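Local coordinates for protein PP1b (Porcine reproductive and respiratory syndrome virus, PDB 6JDR) that probably hydrolyses ATP to unwind RNA and DNA duplexes with 5' to 3' polarity, as the zinc-binding helicase portion of the viral replicase polyprotein, at residues 280-285 and 299-304; 284-289 and 381-386; 76-81 and 119-124; 29-34 and 59-64. The protein carries 1 engineered substitution. All coordinates share one frame; numbering follows the deposited sequence.

Overall arrangement
The contacts fall into two groups on opposite sides of the chain's centre. Contacts 4 and 3 come first along the chain: contact 4 lies in the zinc-binding module, and contact 3 pairs strands 79-83 and 118-124 of a four-stranded antiparallel sheet. Their centres are 26 Å apart and their nearest atoms about 10 Å. Contacts 1 and 2 follow, with centres 8 Å apart. Both use helix 281-287, and they touch through Val-304 N and Lys-386 O. Between the groups the centres are 50 to 65 Å apart, which fits an elongated molecule with its zinc-binding and accessory modules at one end and the later part of the helicase core at the other.

Contact 1. Residues 280-285 and 299-304; sequences GQNICD and VNTTRV
Gly-280 and Thr-302 meet where helix 281-287 begins. That helix is the crossover of a beta-alpha-beta unit, linking parallel strands 270-276 and 294-297, and it starts against the loop leading into strand 303-307, an edge of the other parallel sheet. The contact therefore joins two sheets of what is probably the paired RecA-like core of a superfamily 1 helicase.

Three direct hydrogen bonds cross it. Gly-280, the N-cap residue, gives its N-H to Thr-302 OG1 at 2.8 Å and 175°, almost straight; the same hydroxyl also bonds Arg-365 O. The amide of Asn-282 then spans the backbone of Thr-302. Its ND2 donates to Thr-302 O (2.8 Å), lying in the carbonyl plane, while its OD1 receives only a weak bond from Thr-302 N. With CG set between the backbone N and the carbonyl carbon (chi1 58°), the amide is turned across to that backbone, and bonding at both ends should limit its rotation.

A water adds an indirect link, accepting from Gln-281 N and donating to Val-299 O, both at 2.8 Å.

Packing fills in around these bonds. Thr-301 CG2 lies 3.5 Å from Asn-282 OD1, the two side chains crossing near a right angle. Ile-283 crosses Thr-302 similarly, with Ile-283 CG1 3.7 Å from Thr-302 CB, and beyond it Ile-283 CD1 stands 4.2 Å from Val-304 CG2.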
# COMPACT_ATOMS: atom_id res chain seq x y z
N GLY A 280 6.33 10.40 -19.89
CA GLY A 280 6.56 9.10 -19.26
C GLY A 280 6.86 9.15 -17.77
O GLY A 280 7.05 10.22 -17.19
N GLN A 281 6.91 7.96 -17.17
CA GLN A 281 7.09 7.81 -15.73
C GLN A 281 8.45 8.34 -15.26
O GLN A 281 8.54 8.92 -14.17
CB GLN A 281 6.94 6.34 -15.33
CG GLN A 281 6.91 6.08 -13.83
CD GLN A 281 5.81 6.86 -13.13
OE1 GLN A 281 4.66 6.89 -13.59
NE2 GLN A 281 6.15 7.51 -12.03
N ASN A 282 9.49 8.12 -16.06
CA ASN A 282 10.84 8.60 -15.73
C ASN A 282 10.90 10.11 -15.52
O ASN A 282 11.68 10.60 -14.69
CB ASN A 282 11.84 8.18 -16.81
CG ASN A 282 11.48 8.70 -18.19
OD1 ASN A 282 10.31 8.67 -18.60
ND2 ASN A 282 12.48 9.18 -18.92
N ILE A 283 10.07 10.85 -16.26
CA ILE A 283 9.97 12.30 -16.10
C ILE A 283 9.23 12.61 -14.80
O ILE A 283 9.69 13.43 -14.01
CB ILE A 283 9.23 12.97 -17.28
CG1 ILE A 283 9.93 12.66 -18.61
CG2 ILE A 283 9.13 14.48 -17.06
CD1 ILE A 283 11.40 13.02 -18.64
N CYS A 284 8.09 11.95 -14.61
CA CYS A 284 7.32 12.07 -13.37
C CYS A 284 8.20 11.88 -12.13
O CYS A 284 8.10 12.64 -11.17
CB CYS A 284 6.16 11.06 -13.35
SG CYS A 284 4.82 11.39 -14.52
N ASP A 285 9.07 10.87 -12.17
CA ASP A 285 10.00 10.59 -11.08
C ASP A 285 10.97 11.75 -10.80
O ASP A 285 11.21 12.10 -9.65
CB ASP A 285 10.80 9.31 -11.37
CG ASP A 285 9.94 8.05 -11.35
OD1 ASP A 285 8.74 8.14 -11.00
OD2 ASP A 285 10.47 6.97 -11.69
N VAL A 299 1.11 7.05 -19.90
CA VAL A 299 1.64 6.96 -21.26
C VAL A 299 3.03 6.34 -21.21
O VAL A 299 3.52 5.99 -20.13
CB VAL A 299 1.66 8.34 -21.97
CG1 VAL A 299 0.24 8.87 -22.13
CG2 VAL A 299 2.53 9.34 -21.21
N ASN A 300 3.68 6.20 -22.37
CA ASN A 300 4.97 5.52 -22.45
C ASN A 300 6.15 6.39 -22.02
O ASN A 300 6.02 7.60 -21.84
CB ASN A 300 5.22 5.01 -23.88
CG ASN A 300 4.17 4.01 -24.33
OD1 ASN A 300 3.82 3.09 -23.59
ND2 ASN A 300 3.67 4.18 -25.55
N THR A 301 7.30 5.74 -21.86
CA THR A 301 8.53 6.38 -21.45
C THR A 301 8.95 7.49 -22.42
O THR A 301 8.94 7.31 -23.63
CB THR A 301 9.68 5.36 -21.36
OG1 THR A 301 9.29 4.27 -20.51
CG2 THR A 301 10.96 6.00 -20.80
N THR A 302 9.32 8.64 -21.86
CA THR A 302 9.89 9.74 -22.62
C THR A 302 11.39 9.50 -22.70
O THR A 302 12.04 9.25 -21.68
CB THR A 302 9.62 11.09 -21.94
OG1 THR A 302 8.21 11.25 -21.73
CG2 THR A 302 10.13 12.25 -22.79
N ARG A 303 11.95 9.57 -23.91
CA ARG A 303 13.37 9.29 -24.12
C ARG A 303 14.23 10.43 -23.60
O ARG A 303 13.89 11.60 -23.75
CB ARG A 303 13.65 9.06 -25.61
CG ARG A 303 15.06 8.57 -25.91
CD ARG A 303 15.29 8.42 -27.41
NE ARG A 303 14.58 7.26 -27.96
CZ ARG A 303 14.51 6.96 -29.26
NH1 ARG A 303 15.11 7.73 -30.17
NH2 ARG A 303 13.84 5.89 -29.65
N VAL A 304 15.35 10.08 -22.97
CA VAL A 304 16.32 11.05 -22.48
C VAL A 304 17.71 10.66 -22.95
O VAL A 304 18.19 9.56 -22.64
CB VAL A 304 16.29 11.15 -20.94
CG1 VAL A 304 17.36 12.11 -20.44
CG2 VAL A 304 14.91 11.58 -20.46
O HOH W 1 5.79 5.78 -18.59

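Contact 2. Residues 284-289 and 381-386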
# COMPACT_ATOMS: atom_id res chain seq x y z
N CYS A 284 8.09 11.95 -14.61
CA CYS A 284 7.32 12.07 -13.37
C CYS A 284 8.20 11.88 -12.13
O CYS A 284 8.10 12.64 -11.17
CB CYS A 284 6.16 11.06 -13.35
SG CYS A 284 4.82 11.39 -14.52
N ASP A 285 9.07 10.87 -12.17
CA ASP A 285 10.00 10.59 -11.08
C ASP A 285 10.97 11.75 -10.80
O ASP A 285 11.21 12.10 -9.65
CB ASP A 285 10.80 9.31 -11.37
CG ASP A 285 9.94 8.05 -11.35
OD1 ASP A 285 8.74 8.14 -11.00
OD2 ASP A 285 10.47 6.97 -11.69
N ALA A 286 11.51 12.33 -11.87
CA ALA A 286 12.49 13.42 -11.74
C ALA A 286 11.84 14.67 -11.17
O ALA A 286 12.44 15.36 -10.35
CB ALA A 286 13.14 13.71 -13.08
N ILE A 287 10.62 14.96 -11.60
CA ILE A 287 9.92 16.18 -11.18
C ILE A 287 9.17 16.03 -9.85
O ILE A 287 8.71 17.04 -9.30
CB ILE A 287 8.95 16.69 -12.27
CG1 ILE A 287 7.74 15.76 -12.46
CG2 ILE A 287 9.68 16.88 -13.59
CD1 ILE A 287 6.66 16.33 -13.35
N GLN A 288 9.08 14.81 -9.34
CA GLN A 288 8.28 14.52 -8.14
C GLN A 288 8.55 15.45 -6.94
O GLN A 288 7.60 15.93 -6.32
CB GLN A 288 8.44 13.04 -7.72
CG GLN A 288 7.54 12.60 -6.57
CD GLN A 288 6.07 12.82 -6.85
OE1 GLN A 288 5.46 12.11 -7.65
NE2 GLN A 288 5.48 13.82 -6.19
N PRO A 289 9.83 15.73 -6.62
CA PRO A 289 10.15 16.66 -5.53
C PRO A 289 9.36 17.98 -5.49
O PRO A 289 9.19 18.55 -4.41
CB PRO A 289 11.63 16.95 -5.76
CG PRO A 289 12.16 15.68 -6.31
CD PRO A 289 11.05 15.10 -7.15
N PHE A 381 18.49 18.27 -10.96
CA PHE A 381 17.58 17.17 -11.23
C PHE A 381 18.28 15.83 -11.26
O PHE A 381 19.46 15.75 -11.61
CB PHE A 381 16.88 17.38 -12.58
CG PHE A 381 15.58 18.11 -12.48
CD1 PHE A 381 15.55 19.49 -12.41
CD2 PHE A 381 14.39 17.41 -12.47
CE1 PHE A 381 14.34 20.17 -12.32
CE2 PHE A 381 13.18 18.08 -12.38
CZ PHE A 381 13.16 19.46 -12.31
N ASP A 382 17.55 14.79 -10.89
CA ASP A 382 17.95 13.41 -11.13
C ASP A 382 17.18 12.94 -12.35
O ASP A 382 15.98 12.68 -12.27
CB ASP A 382 17.64 12.53 -9.92
CG ASP A 382 18.44 12.93 -8.69
OD1 ASP A 382 17.87 12.95 -7.58
OD2 ASP A 382 19.65 13.22 -8.83
N LEU A 383 17.87 12.87 -13.48
CA LEU A 383 17.25 12.49 -14.74
C LEU A 383 18.18 11.56 -15.50
O LEU A 383 19.01 12.01 -16.29
CB LEU A 383 16.92 13.74 -15.57
CG LEU A 383 16.16 13.51 -16.87
CD1 LEU A 383 14.76 12.98 -16.61
CD2 LEU A 383 16.09 14.81 -17.66
N PRO A 384 18.06 10.24 -15.26
CA PRO A 384 18.94 9.29 -15.94
C PRO A 384 18.63 9.16 -17.43
O PRO A 384 17.51 9.43 -17.86
CB PRO A 384 18.67 7.95 -15.22
CG PRO A 384 17.80 8.28 -14.04
CD PRO A 384 17.10 9.56 -14.37
N ALA A 385 19.63 8.75 -18.20
CA ALA A 385 19.45 8.49 -19.62
C ALA A 385 18.55 7.28 -19.80
O ALA A 385 18.80 6.22 -19.23
CB ALA A 385 20.80 8.26 -20.29
N LYS A 386 17.50 7.46 -20.60
CA LYS A 386 16.51 6.41 -20.86
C LYS A 386 16.27 6.30 -22.36
O LYS A 386 15.86 7.27 -23.00
CB LYS A 386 15.19 6.73 -20.14
CG LYS A 386 14.84 5.79 -19.00
CD LYS A 386 15.88 5.78 -17.89
CE LYS A 386 15.36 5.05 -16.66
NZ LYS A 386 16.44 4.75 -15.67
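Ala-286 faces the loop 381-386 and meets three successive residues of it. Its CB comes to 3.1 Å from Asp-382 O, a tight approach of a methyl group to a carbonyl oxygen. The same CB lies in the ring plane of Phe-381, at the edge, 4.0 Å from CD2. Leu-383 adds a third neighbour, its CD1 reaching 4.0 Å from Ala-286 CB. The carbonyl of Ala-286 contributes as well, its O standing 3.5 Å from Phe-381 CE2 in an oblique approach to the ring.

One residue further along the helix, Ile-287 offers a single branch to the contact. A chi1 of 69° turns CG2 to the side of the backbone N, where it meets the edge of the Phe-381 ring, 3.9 Å from CE2, while the longer branch leads away from the loop.

The loop follows strand 367-371 of the second parallel sheet and is packed here on the crossover helix 281-287 of the first, consistent with the two RecA-like domains of a superfamily 1 helicase. Helix 354-361 is a common neighbour: Phe-381 packs on Ala-357 and Leu-358 and makes a cation-pi interaction with Arg-354, and Leu-383 packs on Ile-361. Directional bonds hold the loop from outside, Leu-383 O with Tyr-306 OH and the backbone of Lys-386 with Val-304.

Between the segments themselves there is no hydrogen bond, and the side chains that meet, Ala-286 with Phe-381 and Leu-383 and Ile-287 with Phe-381, are all apolar. The contact therefore depends on how closely Ala-286 CB and Ile-287 CG2 fit the edge of the Phe-381 ring.

Contact 3. Residues 76-81 and 119-124; sequences PRTVIM and DYASTA
Val-79 O takes two hydrogen bonds from a single residue, Ser-122: one from N at 2.6 Å and one from OG at 2.7 Å. They arrive from opposite faces of the carbonyl plane, the hydroxyl 44° out of it and so not on a lone pair. A chi1 of 70° folds the Ser-122 hydroxyl back over its own main chain, toward the partner strand. Val-79 N returns a bond to Ser-122 O at 2.9 Å.

Met-81 and Tyr-120 form the next hydrogen-bonded pair, with Met-81 N 2.6 Å from Tyr-120 O and Tyr-120 N 3.0 Å from Met-81 O. This joins edge strand 79-83 to 118-124 in a four-stranded sheet, consistent with the 1B domain of an arterivirus helicase; the axes of the short segments 79-81 and 119-124 run 136° apart, so the pairing is antiparallel but twisted.

On the face carrying Val-79, Met-81, Tyr-120 and Ser-122, Met-81 CE lies 4.0 Å from Tyr-120 CD2. Past the paired residues, a water accepts from Ala-124 N and donates to Arg-77 O.

Farther out, Leu-90 and Leu-115 pack on Met-81, Tyr-120 OH bonds Pro-116 O, and Asp-119 OD2 bonds His-82 ND1.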
# COMPACT_ATOMS: atom_id res chain seq x y z
N PRO A 76 -18.99 -19.86 24.67
CA PRO A 76 -18.67 -21.24 24.35
C PRO A 76 -19.18 -22.22 25.40
O PRO A 76 -19.57 -21.81 26.49
CB PRO A 76 -17.14 -21.25 24.34
CG PRO A 76 -16.77 -20.20 25.33
CD PRO A 76 -17.85 -19.15 25.28
N ARG A 77 -19.17 -23.51 25.05
CA ARG A 77 -19.64 -24.57 25.94
C ARG A 77 -18.84 -24.61 27.24
O ARG A 77 -17.64 -24.32 27.25
CB ARG A 77 -19.54 -25.93 25.24
CG ARG A 77 -20.49 -26.10 24.06
CD ARG A 77 -20.19 -27.35 23.24
NE ARG A 77 -20.42 -28.59 24.00
CZ ARG A 77 -19.47 -29.33 24.57
NH1 ARG A 77 -18.18 -29.00 24.51
NH2 ARG A 77 -19.82 -30.44 25.23
N THR A 78 -19.51 -24.96 28.34
CA THR A 78 -18.83 -25.22 29.61
C THR A 78 -18.37 -26.67 29.59
O THR A 78 -19.18 -27.59 29.55
CB THR A 78 -19.75 -24.96 30.82
OG1 THR A 78 -20.33 -23.66 30.72
CG2 THR A 78 -18.96 -25.07 32.13
N VAL A 79 -17.05 -26.86 29.61
CA VAL A 79 -16.44 -28.17 29.41
C VAL A 79 -15.59 -28.50 30.62
O VAL A 79 -14.99 -27.61 31.22
CB VAL A 79 -15.51 -28.15 28.18
CG1 VAL A 79 -15.08 -29.56 27.80
CG2 VAL A 79 -16.19 -27.46 27.01
N ILE A 80 -15.55 -29.78 30.98
CA ILE A 80 -14.70 -30.23 32.08
C ILE A 80 -13.25 -30.31 31.62
O ILE A 80 -12.95 -30.81 30.54
CB ILE A 80 -15.13 -31.62 32.62
CG1 ILE A 80 -16.50 -31.53 33.30
CG2 ILE A 80 -14.09 -32.17 33.60
CD1 ILE A 80 -16.51 -30.76 34.61
N MET A 81 -12.36 -29.79 32.47
CA MET A 81 -10.92 -29.94 32.30
C MET A 81 -10.43 -30.95 33.34
O MET A 81 -10.42 -30.64 34.53
CB MET A 81 -10.22 -28.60 32.49
CG MET A 81 -8.71 -28.64 32.32
SD MET A 81 -7.94 -27.01 32.35
CE MET A 81 -8.19 -26.54 34.06
N ASP A 119 -11.21 -32.15 38.60
CA ASP A 119 -12.03 -31.86 37.43
C ASP A 119 -12.56 -30.44 37.56
O ASP A 119 -13.12 -30.07 38.59
CB ASP A 119 -13.18 -32.86 37.31
CG ASP A 119 -12.71 -34.27 37.00
OD1 ASP A 119 -11.87 -34.80 37.76
OD2 ASP A 119 -13.17 -34.85 35.99
N TYR A 120 -12.37 -29.64 36.51
CA TYR A 120 -12.74 -28.23 36.54
C TYR A 120 -13.67 -27.87 35.39
O TYR A 120 -13.35 -28.12 34.22
CB TYR A 120 -11.50 -27.35 36.46
CG TYR A 120 -10.47 -27.62 37.53
CD1 TYR A 120 -10.49 -26.92 38.73
CD2 TYR A 120 -9.46 -28.56 37.33
CE1 TYR A 120 -9.54 -27.16 39.71
CE2 TYR A 120 -8.51 -28.80 38.30
CZ TYR A 120 -8.55 -28.10 39.49
OH TYR A 120 -7.60 -28.35 40.45
N ALA A 121 -14.83 -27.30 35.72
CA ALA A 121 -15.68 -26.66 34.73
C ALA A 121 -14.86 -25.52 34.11
O ALA A 121 -14.30 -24.70 34.84
CB ALA A 121 -16.95 -26.13 35.36
N SER A 122 -14.78 -25.49 32.79
CA SER A 122 -13.93 -24.53 32.11
C SER A 122 -14.59 -23.94 30.87
O SER A 122 -15.14 -24.66 30.04
CB SER A 122 -12.60 -25.18 31.72
OG SER A 122 -12.77 -26.13 30.68
N THR A 123 -14.55 -22.61 30.78
CA THR A 123 -14.95 -21.92 29.57
C THR A 123 -13.68 -21.40 28.91
O THR A 123 -12.90 -20.69 29.54
CB THR A 123 -15.89 -20.74 29.87
OG1 THR A 123 -15.26 -19.86 30.80
CG2 THR A 123 -17.20 -21.24 30.44
N ALA A 124 -13.47 -21.78 27.65
CA ALA A 124 -12.32 -21.32 26.89
C ALA A 124 -12.50 -19.87 26.46
O ALA A 124 -13.61 -19.45 26.12
CB ALA A 124 -12.11 -22.20 25.67
O HOH W 2 -15.04 -23.85 26.77

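Contact 4. Residues 29-34 and 59-64. With ZN (zinc ion), chain B.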
# COMPACT_ATOMS: atom_id res chain seq x y z
N THR A 29 -10.49 -3.74 33.13
CA THR A 29 -11.49 -4.75 33.45
C THR A 29 -12.92 -4.19 33.46
O THR A 29 -13.88 -4.95 33.37
CB THR A 29 -11.23 -5.41 34.83
OG1 THR A 29 -11.05 -4.40 35.83
CG2 THR A 29 -10.00 -6.30 34.79
N HIS A 30 -13.06 -2.87 33.60
CA HIS A 30 -14.38 -2.26 33.76
C HIS A 30 -14.81 -1.37 32.58
O HIS A 30 -15.79 -0.64 32.68
CB HIS A 30 -14.39 -1.45 35.07
CG HIS A 30 -14.54 -2.29 36.30
ND1 HIS A 30 -13.64 -3.27 36.64
CD2 HIS A 30 -15.47 -2.27 37.28
CE1 HIS A 30 -14.01 -3.84 37.78
NE2 HIS A 30 -15.12 -3.25 38.19
N PHE A 31 -14.09 -1.44 31.45
CA PHE A 31 -14.43 -0.64 30.27
C PHE A 31 -14.52 -1.49 29.00
O PHE A 31 -14.19 -1.02 27.90
CB PHE A 31 -13.42 0.50 30.10
CG PHE A 31 -13.37 1.45 31.26
CD1 PHE A 31 -14.23 2.53 31.34
CD2 PHE A 31 -12.44 1.26 32.28
CE1 PHE A 31 -14.19 3.41 32.41
CE2 PHE A 31 -12.39 2.13 33.36
CZ PHE A 31 -13.26 3.21 33.42
N HIS A 32 -14.98 -2.73 29.15
CA HIS A 32 -15.11 -3.66 28.03
C HIS A 32 -16.52 -4.24 28.03
O HIS A 32 -16.77 -5.29 28.62
CB HIS A 32 -14.06 -4.76 28.15
CG HIS A 32 -13.99 -5.66 26.96
ND1 HIS A 32 -13.15 -5.43 25.89
CD2 HIS A 32 -14.64 -6.82 26.68
CE1 HIS A 32 -13.30 -6.39 25.00
NE2 HIS A 32 -14.19 -7.25 25.46
N GLN A 33 -17.44 -3.55 27.37
CA GLN A 33 -18.85 -3.92 27.39
C GLN A 33 -19.19 -5.02 26.39
O GLN A 33 -20.29 -5.56 26.42
CB GLN A 33 -19.71 -2.68 27.12
CG GLN A 33 -19.48 -1.56 28.13
CD GLN A 33 -20.45 -0.40 27.98
OE1 GLN A 33 -20.83 -0.04 26.86
NE2 GLN A 33 -20.85 0.18 29.10
N HIS A 34 -18.23 -5.36 25.53
CA HIS A 34 -18.40 -6.39 24.51
C HIS A 34 -18.75 -7.77 25.07
O HIS A 34 -19.59 -8.48 24.53
CB HIS A 34 -17.12 -6.48 23.67
CG HIS A 34 -17.13 -7.57 22.64
ND1 HIS A 34 -16.31 -8.66 22.72
CD2 HIS A 34 -17.86 -7.72 21.51
CE1 HIS A 34 -16.53 -9.45 21.69
NE2 HIS A 34 -17.46 -8.90 20.94
N LYS A 59 -17.79 3.37 29.62
CA LYS A 59 -17.76 3.44 28.16
C LYS A 59 -16.37 3.05 27.65
O LYS A 59 -15.38 3.27 28.34
CB LYS A 59 -18.11 4.86 27.70
CG LYS A 59 -18.08 5.10 26.20
CD LYS A 59 -18.31 6.57 25.90
CE LYS A 59 -18.30 6.87 24.40
NZ LYS A 59 -19.55 6.41 23.74
N GLY A 60 -16.31 2.48 26.45
CA GLY A 60 -15.04 2.12 25.83
C GLY A 60 -14.05 3.26 25.80
O GLY A 60 -14.43 4.42 25.62
N THR A 61 -12.77 2.93 26.00
CA THR A 61 -11.68 3.91 26.00
C THR A 61 -10.86 3.86 24.71
O THR A 61 -9.91 4.63 24.54
CB THR A 61 -10.70 3.64 27.16
OG1 THR A 61 -10.12 2.34 27.00
CG2 THR A 61 -11.43 3.71 28.49
N SER A 62 -11.22 2.95 23.80
CA SER A 62 -10.45 2.71 22.60
C SER A 62 -11.38 2.55 21.39
O SER A 62 -12.53 2.14 21.55
CB SER A 62 -9.60 1.45 22.78
OG SER A 62 -9.10 0.96 21.55
N PRO A 63 -10.88 2.87 20.18
CA PRO A 63 -11.64 2.56 18.97
C PRO A 63 -11.93 1.07 18.81
O PRO A 63 -12.90 0.70 18.13
CB PRO A 63 -10.73 3.05 17.85
CG PRO A 63 -9.90 4.12 18.48
CD PRO A 63 -9.66 3.63 19.88
N LEU A 64 -11.11 0.22 19.43
CA LEU A 64 -11.36 -1.22 19.46
C LEU A 64 -12.77 -1.52 19.94
O LEU A 64 -13.44 -2.42 19.43
CB LEU A 64 -10.37 -1.92 20.38
CG LEU A 64 -10.52 -3.44 20.53
CD1 LEU A 64 -10.29 -4.14 19.20
CD2 LEU A 64 -9.56 -3.97 21.58
ZN ZN B . -14.90 -8.94 24.35
O HOH W 3 -11.94 0.20 26.99
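Phe-31 turns a ring edge onto a backbone carbonyl: its CD1 lies 3.3 Å from Lys-59 O, which sits near the ring plane. No direct hydrogen bond joins the two segments. A water spans them instead, donating to Phe-31 O at 2.7 Å and accepting from Thr-61 N at 3.0 Å. Thr-61 brings its methyl to the base of the ring, CG2 being 4.1 Å from Phe-31 CG, and the two side chains cross near a right angle. The Phe-31 ring also meets that of Tyr-27, with their planes about 35° apart.

Both segments belong to the arterivirus zinc-binding domain. Past Phe-31 the chain supplies two ligands to one zinc ion, through different ring nitrogens: His-32 NE2 at 2.1 Å and His-34 ND1 at 2.2 Å, with Cys-20 and Cys-35 completing the site. With CG anti to the backbone N (chi1 -172°), the His-32 ring extends to the metal. The remaining nitrogens have second-shell partners that should help fix the ring rotations: His-32 ND1 bonds Tyr-9 OH, and His-34 NE2 bonds Val-71 O. After Thr-61, Ser-62 is the N-cap of helix 63-67, its OG accepting from Leu-64 N at 3.0 Å.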